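Local coordinates for protein beta-1,4-exocellulase (Thermobifida fusca, PDB 4B4H) that is the catalytic domain of a glycoside hydrolase family 6 cellobiohydrolase, which takes part in cellulose degradation and probably hydrolyses its beta-1,4-glycosidic bonds, at residues Val31-Trp39 with Tyr349-Glu357; Val243-Trp253 with Ser305-Arg316. All blocks are in the same frame, centred on the assembly; numbering follows the deposited sequence.

Interaction 1 of 2, residues Val31-Trp39 with Tyr349-Glu357; sequences VANESTAVW and YVWVKPPGE
The indole N-H of W39 makes the one hydrogen bond between the two segments that is not weak: NE1 donates to the carbonyl O of V352 at 2.9 Å, almost straight at 177°. The acceptor lies in the indole plane, whereas the donor stands above the carbonyl plane. The same oxygen and that of W351 each take a weak bond from the backbone N of A37, and a CA-H...O contact from T36 CA to W351 O (3.2 Å) adds to this backbone contact. Beside it, one water receives the N-H of W351 and donates to S35 O. The start of strand 38-40 is thereby joined to the chain leaving strand 346-350 in the barrel-like family 6 domain.

Apolar contacts accompany these bonds. V352 CG1, anti to its own N (chi1 170°), reaches W39 CZ2 at 3.7 Å and also meets the methyl of A37. P354 CD lies 3.6 Å from W39 NE1, and the CB of the same proline meets T36 CB at 3.9 Å. Farther along, the W351 ring meets E34 CB through CZ3 at 3.7 Å and has V31 CG1 at its edge; its own NE1 donates to E336 O.

An alanine in place of W39 would remove the indole N-H and is likely to leave V352 O without its straight donor and to open a gap beside V352 CG1 and P354 CD. W39, K353 and E357 are predicted to bind substrate, and K353 NZ bonds to S358 O near D359, the predicted proton acceptor. The bond to V352 O, with the packing around it, probably restrains the turn of the indole, consistent with a preset sugar-binding surface.

Interaction 2 of 2, residues Val243-Trp253 with Ser305-Arg316; sequences VNGQLIRQSKW and STDLNTYVDESR
The guanidinium of R316 lies flat on the indole of W253, centres 3.8 Å apart and planes only 11° from parallel, a stacked cation-pi pair. R316 CD adds a CH-pi contact over the five-membered ring, 3.5 Å from its centroid. The ring is brought there by a W253 side chain whose CG lies opposite its backbone N (chi1 179°). Side-on, NE and NH2 of R316 both grip D313 OD1 in the guanidinium plane, while NH1 is bonded to the carbonyls of D318 and R320; the group is thus held flat from several directions.

Across the contact, in the conformer described, K252 NZ makes a long salt bridge with D313 OD2 (3.6 Å). The one direct hydrogen bond between the segments runs from K252 N to N309 OD1, 2.7 Å and nearly straight, with the donor in the carbonyl plane of the amide. A water joins N309 OD1, D313 OD1 and W253 N, and another links Q246 OE1 to D307 OD1 and L308 N. D307 caps the helix as well, its OD2 accepting from T310 N.

Apolar packing centres on L308, whose CD1 sits 3.6 Å from V243 CG2 and 3.4 Å from L247 O, while CD2 approaches S251. V243 CG2 also packs on Y311 CG, and I248 CD1 meets the same ring farther out, at CE1 (3.5 Å). Beyond, V312 CG1 packs on W253 CB.

Helix 308-315 therefore lies against the two-stranded hairpin 242-243/246-247, closed by a type II' turn, and the 3-10 turn after it, with P323 and D318 touching W253 from a neighbouring loop.

In the fold
Interaction 1 lies in the interior, its centre about 12 Å from that of the chain, whereas interaction 2 lies about 28 Å out; their centres are 34 Å apart and their nearest atoms about 16 Å. Along the chain, both segments of interaction 2 fall between 31-39 and 349-357. Interaction 1 brings together the chain at strands 38-40 and 346-350, which are not paired with each other, in the largely parallel, curled sheet of the family 6 catalytic domain. Interaction 2 instead packs helix 308-315 on a small separate hairpin. Interaction 1 contains three predicted substrate-binding residues; in interaction 2 the W253 side chain is about 8 Å from those of H188 and N228, near the predicted site without belonging to it.

Interaction 1 of 2, residues Val31-Trp39 with Tyr349-Glu357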
loop_
_atom_site.group_PDB
_atom_site.type_symbol
_atom_site.label_atom_id
_atom_site.label_comp_id
_atom_site.label_asym_id
_atom_site.label_seq_id
_atom_site.Cartn_x
_atom_site.Cartn_y
_atom_site.Cartn_z
ATOM N N VAL A 31 -6.110 5.488 -19.362
ATOM C CA VAL A 31 -5.576 4.635 -18.303
ATOM C C VAL A 31 -6.443 3.425 -18.004
ATOM O O VAL A 31 -6.106 2.645 -17.136
ATOM C CB VAL A 31 -5.313 5.417 -16.995
ATOM C CG1 VAL A 31 -4.167 6.396 -17.177
ATOM C CG2 VAL A 31 -6.571 6.131 -16.520
ATOM N N ALA A 32 -7.536 3.239 -18.742
ATOM C CA ALA A 32 -8.458 2.152 -18.411
ATOM C C ALA A 32 -7.898 0.755 -18.689
ATOM O O ALA A 32 -8.473 -0.229 -18.234
ATOM C CB ALA A 32 -9.799 2.343 -19.094
ATOM N N ASN A 33 -6.785 0.676 -19.427
ATOM C CA ASN A 33 -6.104 -0.578 -19.746
ATOM C C ASN A 33 -4.926 -0.868 -18.813
ATOM O O ASN A 33 -4.089 -1.722 -19.113
ATOM C CB ASN A 33 -5.591 -0.551 -21.194
ATOM C CG ASN A 33 -6.703 -0.385 -22.212
ATOM O OD1 ASN A 33 -6.744 0.600 -22.947
ATOM N ND2 ASN A 33 -7.607 -1.352 -22.264
ATOM N N GLU A 34 -4.832 -0.135 -17.706
ATOM C CA GLU A 34 -3.750 -0.356 -16.762
ATOM C C GLU A 34 -4.154 -1.462 -15.804
ATOM O O GLU A 34 -5.345 -1.666 -15.570
ATOM C CB GLU A 34 -3.400 0.930 -16.015
ATOM C CG GLU A 34 -2.815 2.013 -16.919
ATOM C CD GLU A 34 -1.666 1.517 -17.787
ATOM O OE1 GLU A 34 -0.695 0.935 -17.262
ATOM O OE2 GLU A 34 -1.742 1.717 -19.021
ATOM N N SER A 35 -3.158 -2.189 -15.298
ATOM C CA SER A 35 -3.356 -3.253 -14.304
ATOM C C SER A 35 -3.523 -2.707 -12.883
ATOM O O SER A 35 -2.704 -1.909 -12.410
ATOM C CB SER A 35 -2.173 -4.219 -14.347
ATOM O OG SER A 35 -2.366 -5.303 -13.449
ATOM N N THR A 36 -4.572 -3.176 -12.197
ATOM C CA THR A 36 -4.858 -2.819 -10.796
ATOM C C THR A 36 -5.091 -4.104 -10.005
ATOM O O THR A 36 -5.528 -5.115 -10.560
ATOM C CB THR A 36 -6.060 -1.827 -10.631
ATOM O OG1 THR A 36 -7.266 -2.385 -11.180
ATOM C CG2 THR A 36 -5.775 -0.486 -11.327
ATOM N N ALA A 37 -4.781 -4.068 -8.711
ATOM C CA ALA A 37 -4.945 -5.239 -7.869
ATOM C C ALA A 37 -6.412 -5.480 -7.542
ATOM O O ALA A 37 -7.207 -4.544 -7.518
ATOM C CB ALA A 37 -4.124 -5.074 -6.599
ATOM N N VAL A 38 -6.772 -6.741 -7.324
ATOM C CA VAL A 38 -8.115 -7.079 -6.872
ATOM C C VAL A 38 -8.029 -7.166 -5.359
ATOM O O VAL A 38 -7.169 -7.857 -4.828
ATOM C CB VAL A 38 -8.603 -8.411 -7.492
ATOM C CG1 VAL A 38 -9.845 -8.932 -6.767
ATOM C CG2 VAL A 38 -8.863 -8.237 -8.992
ATOM N N TRP A 39 -8.897 -6.429 -4.675
ATOM C CA TRP A 39 -8.847 -6.339 -3.210
ATOM C C TRP A 39 -9.787 -7.281 -2.520
ATOM O O TRP A 39 -11.010 -7.158 -2.645
ATOM C CB TRP A 39 -9.140 -4.922 -2.757
ATOM C CG TRP A 39 -8.000 -3.979 -3.021
ATOM C CD1 TRP A 39 -7.423 -3.660 -4.254
ATOM C CD2 TRP A 39 -7.218 -3.212 -2.036
ATOM N NE1 TRP A 39 -6.381 -2.787 -4.089
ATOM C CE2 TRP A 39 -6.212 -2.462 -2.806
ATOM C CE3 TRP A 39 -7.270 -3.054 -0.658
ATOM C CZ2 TRP A 39 -5.299 -1.616 -2.197
ATOM C CZ3 TRP A 39 -6.348 -2.192 -0.054
ATOM C CH2 TRP A 39 -5.391 -1.485 -0.809
ATOM N N TYR A 349 7.230 -1.404 -10.207
ATOM C CA TYR A 349 6.241 -0.450 -9.740
ATOM C C TYR A 349 4.876 -0.995 -10.124
ATOM O O TYR A 349 4.680 -1.446 -11.246
ATOM C CB TYR A 349 6.467 0.938 -10.344
ATOM C CG TYR A 349 7.801 1.589 -10.008
ATOM C CD1 TYR A 349 8.520 1.267 -8.852
ATOM C CD2 TYR A 349 8.328 2.577 -10.849
ATOM C CE1 TYR A 349 9.736 1.885 -8.565
ATOM C CE2 TYR A 349 9.523 3.204 -10.563
ATOM C CZ TYR A 349 10.233 2.860 -9.441
ATOM O OH TYR A 349 11.427 3.504 -9.200
ATOM N N VAL A 350 3.939 -0.967 -9.173
ATOM C CA VAL A 350 2.617 -1.557 -9.357
ATOM C C VAL A 350 1.500 -0.553 -9.037
ATOM O O VAL A 350 1.762 0.440 -8.405
ATOM C CB VAL A 350 2.481 -2.857 -8.528
ATOM C CG1 VAL A 350 3.417 -3.928 -9.076
ATOM C CG2 VAL A 350 2.785 -2.648 -7.046
ATOM N N TRP A 351 0.301 -0.755 -9.583
ATOM C CA TRP A 351 -0.869 -0.007 -9.155
ATOM C C TRP A 351 -1.701 -0.944 -8.326
ATOM O O TRP A 351 -2.552 -1.661 -8.868
ATOM C CB TRP A 351 -1.655 0.502 -10.370
ATOM C CG TRP A 351 -1.124 1.777 -10.998
ATOM C CD1 TRP A 351 0.122 2.376 -10.802
ATOM C CD2 TRP A 351 -1.811 2.643 -11.965
ATOM N NE1 TRP A 351 0.244 3.525 -11.561
ATOM C CE2 TRP A 351 -0.878 3.727 -12.286
ATOM C CE3 TRP A 351 -3.052 2.609 -12.602
ATOM C CZ2 TRP A 351 -1.227 4.761 -13.156
ATOM C CZ3 TRP A 351 -3.378 3.643 -13.480
ATOM C CH2 TRP A 351 -2.478 4.679 -13.762
ATOM N N VAL A 352 -1.491 -0.949 -7.011
ATOM C CA VAL A 352 -2.241 -1.867 -6.147
ATOM C C VAL A 352 -3.616 -1.254 -5.827
ATOM O O VAL A 352 -4.649 -1.814 -6.226
ATOM C CB VAL A 352 -1.426 -2.303 -4.911
ATOM C CG1 VAL A 352 -2.295 -3.053 -3.918
ATOM C CG2 VAL A 352 -0.281 -3.204 -5.337
ATOM N N LYS A 353 -3.635 -0.071 -5.206
ATOM C CA LYS A 353 -4.865 0.726 -5.097
ATOM C C LYS A 353 -5.414 1.099 -6.472
ATOM O O LYS A 353 -4.699 1.697 -7.267
ATOM C CB LYS A 353 -4.615 1.997 -4.260
ATOM C CG LYS A 353 -5.790 2.954 -4.123
ATOM C CD LYS A 353 -6.846 2.495 -3.134
ATOM C CE LYS A 353 -8.054 3.398 -3.271
ATOM N NZ LYS A 353 -9.171 2.851 -2.455
ATOM N N PRO A 354 -6.684 0.759 -6.753
ATOM C CA PRO A 354 -7.217 1.172 -8.056
ATOM C C PRO A 354 -7.690 2.633 -8.040
ATOM O O PRO A 354 -8.631 2.965 -7.341
ATOM C CB PRO A 354 -8.395 0.210 -8.285
ATOM C CG PRO A 354 -8.375 -0.758 -7.129
ATOM C CD PRO A 354 -7.661 -0.053 -6.011
ATOM N N PRO A 355 -7.033 3.510 -8.819
ATOM C CA PRO A 355 -7.348 4.939 -8.738
ATOM C C PRO A 355 -8.785 5.278 -9.110
ATOM O O PRO A 355 -9.343 4.717 -10.061
ATOM C CB PRO A 355 -6.400 5.563 -9.768
ATOM C CG PRO A 355 -5.367 4.541 -10.041
ATOM C CD PRO A 355 -6.039 3.224 -9.865
ATOM N N GLY A 356 -9.402 6.182 -8.343
ATOM C CA GLY A 356 -10.803 6.521 -8.549
ATOM C C GLY A 356 -11.658 5.869 -7.487
ATOM O O GLY A 356 -12.744 6.340 -7.178
ATOM N N GLU A 357 -11.165 4.777 -6.916
ATOM C CA GLU A 357 -11.846 4.214 -5.767
ATOM C C GLU A 357 -11.492 4.973 -4.503
ATOM O O GLU A 357 -10.311 5.142 -4.165
ATOM C CB GLU A 357 -11.546 2.732 -5.628
ATOM C CG GLU A 357 -12.241 1.923 -6.710
ATOM C CD GLU A 357 -11.762 0.492 -6.825
ATOM O OE1 GLU A 357 -11.237 -0.074 -5.844
ATOM O OE2 GLU A 357 -11.965 -0.078 -7.911
HETATM O O HOH W 1 -0.333 -2.849 -11.388
#

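Interaction 2 of 2, residues Val243-Trp253 with Ser305-Arg316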
loop_
_atom_site.group_PDB
_atom_site.type_symbol
_atom_site.label_atom_id
_atom_site.label_comp_id
_atom_site.label_asym_id
_atom_site.label_seq_id
_atom_site.Cartn_x
_atom_site.Cartn_y
_atom_site.Cartn_z
ATOM N N VAL A 243 19.880 24.069 3.094
ATOM C CA VAL A 243 19.332 25.362 2.690
ATOM C C VAL A 243 20.097 26.380 3.516
ATOM O O VAL A 243 19.852 26.517 4.720
ATOM C CB VAL A 243 17.829 25.478 3.003
ATOM C CG1 VAL A 243 17.261 26.767 2.423
ATOM C CG2 VAL A 243 17.079 24.268 2.475
ATOM N N ASN A 244 21.033 27.071 2.866
ATOM C CA ASN A 244 22.052 27.838 3.577
ATOM C C ASN A 244 22.755 26.933 4.607
ATOM O O ASN A 244 23.231 25.863 4.242
ATOM C CB ASN A 244 21.443 29.094 4.196
ATOM C CG ASN A 244 21.065 30.127 3.153
ATOM O OD1 ASN A 244 20.051 29.997 2.460
ATOM N ND2 ASN A 244 21.877 31.165 3.044
ATOM N N GLY A 245 22.782 27.327 5.880
ATOM C CA GLY A 245 23.395 26.499 6.923
ATOM C C GLY A 245 22.506 25.428 7.538
ATOM O O GLY A 245 22.941 24.689 8.420
ATOM N N GLN A 246 21.269 25.320 7.059
ATOM C CA GLN A 246 20.281 24.426 7.664
ATOM C C GLN A 246 20.063 23.150 6.865
ATOM O O GLN A 246 19.858 23.199 5.655
ATOM C CB GLN A 246 18.947 25.153 7.835
ATOM C CG GLN A 246 19.032 26.374 8.727
ATOM C CD GLN A 246 17.677 26.950 9.062
ATOM O OE1 GLN A 246 17.138 27.766 8.316
ATOM N NE2 GLN A 246 17.122 26.535 10.197
ATOM N N LEU A 247 20.071 22.015 7.555
ATOM C CA LEU A 247 19.917 20.717 6.906
ATOM C C LEU A 247 18.475 20.435 6.503
ATOM O O LEU A 247 17.535 20.733 7.246
ATOM C CB LEU A 247 20.445 19.585 7.798
ATOM C CG LEU A 247 21.967 19.433 7.927
ATOM C CD1 LEU A 247 22.546 20.371 8.977
ATOM C CD2 LEU A 247 22.320 17.996 8.261
ATOM N N ILE A 248 18.314 19.861 5.316
ATOM C CA ILE A 248 17.032 19.297 4.874
ATOM C C ILE A 248 16.410 18.436 5.992
ATOM O O ILE A 248 15.189 18.459 6.200
ATOM C CB ILE A 248 17.232 18.468 3.587
ATOM C CG1 ILE A 248 17.827 19.335 2.458
ATOM C CG2 ILE A 248 15.962 17.733 3.172
ATOM C CD1 ILE A 248 16.863 20.239 1.729
ATOM N N ARG A 249 17.274 17.729 6.724
ATOM C CA ARG A 249 16.862 16.856 7.825
ATOM C C ARG A 249 16.040 17.556 8.907
ATOM O O ARG A 249 15.184 16.931 9.535
ATOM C CB ARG A 249 18.089 16.201 8.458
ATOM C CG ARG A 249 18.730 15.129 7.595
ATOM C CD ARG A 249 20.153 14.831 8.036
ATOM N NE ARG A 249 20.805 13.877 7.146
ATOM C CZ ARG A 249 20.651 12.560 7.220
ATOM N NH1 ARG A 249 19.872 12.033 8.150
ATOM N NH2 ARG A 249 21.281 11.769 6.371
ATOM N N GLN A 250 16.302 18.840 9.136
ATOM C CA GLN A 250 15.662 19.548 10.244
ATOM C C GLN A 250 14.346 20.205 9.870
ATOM O O GLN A 250 13.668 20.762 10.740
ATOM C CB GLN A 250 16.595 20.604 10.832
ATOM C CG GLN A 250 18.075 20.271 10.784
ATOM C CD GLN A 250 18.905 21.469 11.165
ATOM O OE1 GLN A 250 19.467 22.149 10.301
ATOM N NE2 GLN A 250 18.955 21.765 12.464
ATOM N N SER A 251 13.983 20.139 8.587
ATOM C CA SER A 251 12.728 20.718 8.113
ATOM C C SER A 251 11.511 20.063 8.755
ATOM O O SER A 251 11.575 18.912 9.226
ATOM C CB SER A 251 12.618 20.649 6.586
ATOM O OG SER A 251 12.575 19.303 6.137
ATOM N N LYS A 252 10.413 20.815 8.767
ATOM C CA LYS A 252 9.165 20.322 9.339
ATOM C C LYS A 252 8.642 19.121 8.546
ATOM O O LYS A 252 8.068 18.205 9.139
ATOM C CB LYS A 252 8.114 21.438 9.479
ATOM C CG LYS A 252 7.554 21.993 8.178
ATOM C CD LYS A 252 6.609 23.160 8.430
ATOM C CE LYS A 252 6.094 23.745 7.124
ATOM N NZ LYS A 252 5.370 25.029 7.330
ATOM N N TRP A 253 8.877 19.107 7.227
ATOM C CA TRP A 253 8.498 17.969 6.372
ATOM C C TRP A 253 9.303 16.726 6.654
ATOM O O TRP A 253 8.740 15.672 6.969
ATOM C CB TRP A 253 8.623 18.325 4.890
ATOM C CG TRP A 253 8.265 17.184 3.953
ATOM C CD1 TRP A 253 9.103 16.544 3.032
ATOM C CD2 TRP A 253 6.955 16.514 3.805
ATOM N NE1 TRP A 253 8.417 15.562 2.340
ATOM C CE2 TRP A 253 7.133 15.482 2.771
ATOM C CE3 TRP A 253 5.703 16.649 4.421
ATOM C CZ2 TRP A 253 6.083 14.653 2.368
ATOM C CZ3 TRP A 253 4.654 15.812 4.009
ATOM C CH2 TRP A 253 4.849 14.823 3.017
ATOM N N SER A 305 14.222 29.898 -2.437
ATOM C CA SER A 305 14.035 30.500 -1.113
ATOM C C SER A 305 15.131 30.153 -0.106
ATOM O O SER A 305 15.591 29.009 -0.043
ATOM C CB SER A 305 12.672 30.106 -0.534
ATOM O OG SER A 305 12.503 30.615 0.780
ATOM N N THR A 306 15.520 31.156 0.681
ATOM C CA THR A 306 16.520 31.002 1.749
ATOM C C THR A 306 15.953 30.428 3.051
ATOM O O THR A 306 16.702 30.091 3.972
ATOM C CB THR A 306 17.253 32.330 2.051
ATOM O OG1 THR A 306 16.325 33.426 2.008
ATOM C CG2 THR A 306 18.347 32.565 1.032
ATOM N N ASP A 307 14.633 30.330 3.131
ATOM C CA ASP A 307 14.003 29.713 4.288
ATOM C C ASP A 307 14.069 28.195 4.128
ATOM O O ASP A 307 13.818 27.669 3.038
ATOM C CB ASP A 307 12.557 30.196 4.437
ATOM C CG ASP A 307 11.861 29.607 5.656
ATOM O OD1 ASP A 307 12.301 29.867 6.797
ATOM O OD2 ASP A 307 10.857 28.890 5.471
ATOM N N LEU A 308 14.423 27.507 5.209
ATOM C CA LEU A 308 14.491 26.042 5.225
ATOM C C LEU A 308 13.163 25.408 4.825
ATOM O O LEU A 308 13.113 24.576 3.915
ATOM C CB LEU A 308 14.930 25.527 6.601
ATOM C CG LEU A 308 15.039 24.006 6.775
ATOM C CD1 LEU A 308 16.062 23.404 5.820
ATOM C CD2 LEU A 308 15.378 23.637 8.209
ATOM N N ASN A 309 12.092 25.808 5.501
ATOM C CA ASN A 309 10.795 25.203 5.252
ATOM C C ASN A 309 10.143 25.662 3.954
ATOM O O ASN A 309 9.376 24.917 3.355
ATOM C CB ASN A 309 9.877 25.350 6.473
ATOM C CG ASN A 309 10.325 24.476 7.631
ATOM O OD1 ASN A 309 10.429 23.252 7.494
ATOM N ND2 ASN A 309 10.615 25.098 8.775
ATOM N N THR A 310 10.479 26.865 3.494
ATOM C CA THR A 310 9.966 27.344 2.209
ATOM C C THR A 310 10.709 26.688 1.029
ATOM O O THR A 310 10.109 26.415 -0.009
ATOM C CB THR A 310 9.972 28.892 2.121
ATOM O OG1 THR A 310 9.438 29.444 3.334
ATOM C CG2 THR A 310 9.118 29.386 0.949
ATOM N N TYR A 311 11.999 26.402 1.205
ATOM C CA TYR A 311 12.767 25.630 0.217
ATOM C C TYR A 311 12.174 24.235 0.052
ATOM O O TYR A 311 11.931 23.766 -1.078
ATOM C CB TYR A 311 14.235 25.493 0.642
ATOM C CG TYR A 311 15.036 24.545 -0.244
ATOM C CD1 TYR A 311 15.004 23.161 -0.039
ATOM C CD2 TYR A 311 15.811 25.031 -1.298
ATOM C CE1 TYR A 311 15.718 22.295 -0.857
ATOM C CE2 TYR A 311 16.527 24.169 -2.117
ATOM C CZ TYR A 311 16.483 22.801 -1.888
ATOM O OH TYR A 311 17.193 21.937 -2.693
ATOM N N VAL A 312 11.955 23.582 1.191
ATOM C CA VAL A 312 11.491 22.203 1.221
ATOM C C VAL A 312 10.050 22.131 0.715
ATOM O O VAL A 312 9.735 21.301 -0.140
ATOM C CB VAL A 312 11.676 21.574 2.618
ATOM C CG1 VAL A 312 10.860 20.306 2.755
ATOM C CG2 VAL A 312 13.148 21.273 2.878
ATOM N N ASP A 313 9.189 23.029 1.201
ATOM C CA ASP A 313 7.785 23.027 0.778
ATOM C C ASP A 313 7.598 23.366 -0.703
ATOM O O ASP A 313 6.667 22.868 -1.323
ATOM C CB ASP A 313 6.930 23.919 1.683
ATOM C CG ASP A 313 6.823 23.370 3.118
ATOM O OD1 ASP A 313 7.204 22.203 3.376
ATOM O OD2 ASP A 313 6.344 24.111 4.001
ATOM N N GLU A 314 8.484 24.189 -1.265
ATOM C CA GLU A 314 8.420 24.569 -2.691
ATOM C C GLU A 314 9.156 23.659 -3.687
ATOM O O GLU A 314 8.993 23.819 -4.903
ATOM C CB GLU A 314 8.946 25.991 -2.892
ATOM C CG GLU A 314 8.058 27.097 -2.352
ATOM C CD GLU A 314 8.666 28.474 -2.566
ATOM O OE1 GLU A 314 9.651 28.589 -3.340
ATOM O OE2 GLU A 314 8.155 29.443 -1.963
ATOM N N SER A 315 9.960 22.732 -3.173
ATOM C CA SER A 315 10.765 21.823 -3.997
ATOM C C SER A 315 10.222 20.407 -4.038
ATOM O O SER A 315 10.551 19.649 -4.947
ATOM C CB SER A 315 12.194 21.770 -3.467
ATOM O OG SER A 315 12.840 23.004 -3.681
ATOM N N ARG A 316 9.420 20.045 -3.038
ATOM C CA ARG A 316 8.922 18.673 -2.904
ATOM C C ARG A 316 7.703 18.395 -3.767
ATOM O O ARG A 316 6.812 19.242 -3.890
ATOM C CB ARG A 316 8.642 18.312 -1.440
ATOM C CG ARG A 316 7.603 19.151 -0.704
ATOM C CD ARG A 316 7.679 18.755 0.759
ATOM N NE ARG A 316 6.858 19.535 1.682
ATOM C CZ ARG A 316 5.645 19.183 2.100
ATOM N NH1 ARG A 316 5.055 18.090 1.628
ATOM N NH2 ARG A 316 5.004 19.937 2.975
HETATM O O HOH W 2 15.125 29.098 7.376
HETATM O O HOH W 3 13.186 23.586 10.337
HETATM O O HOH W 4 9.356 21.678 5.282
#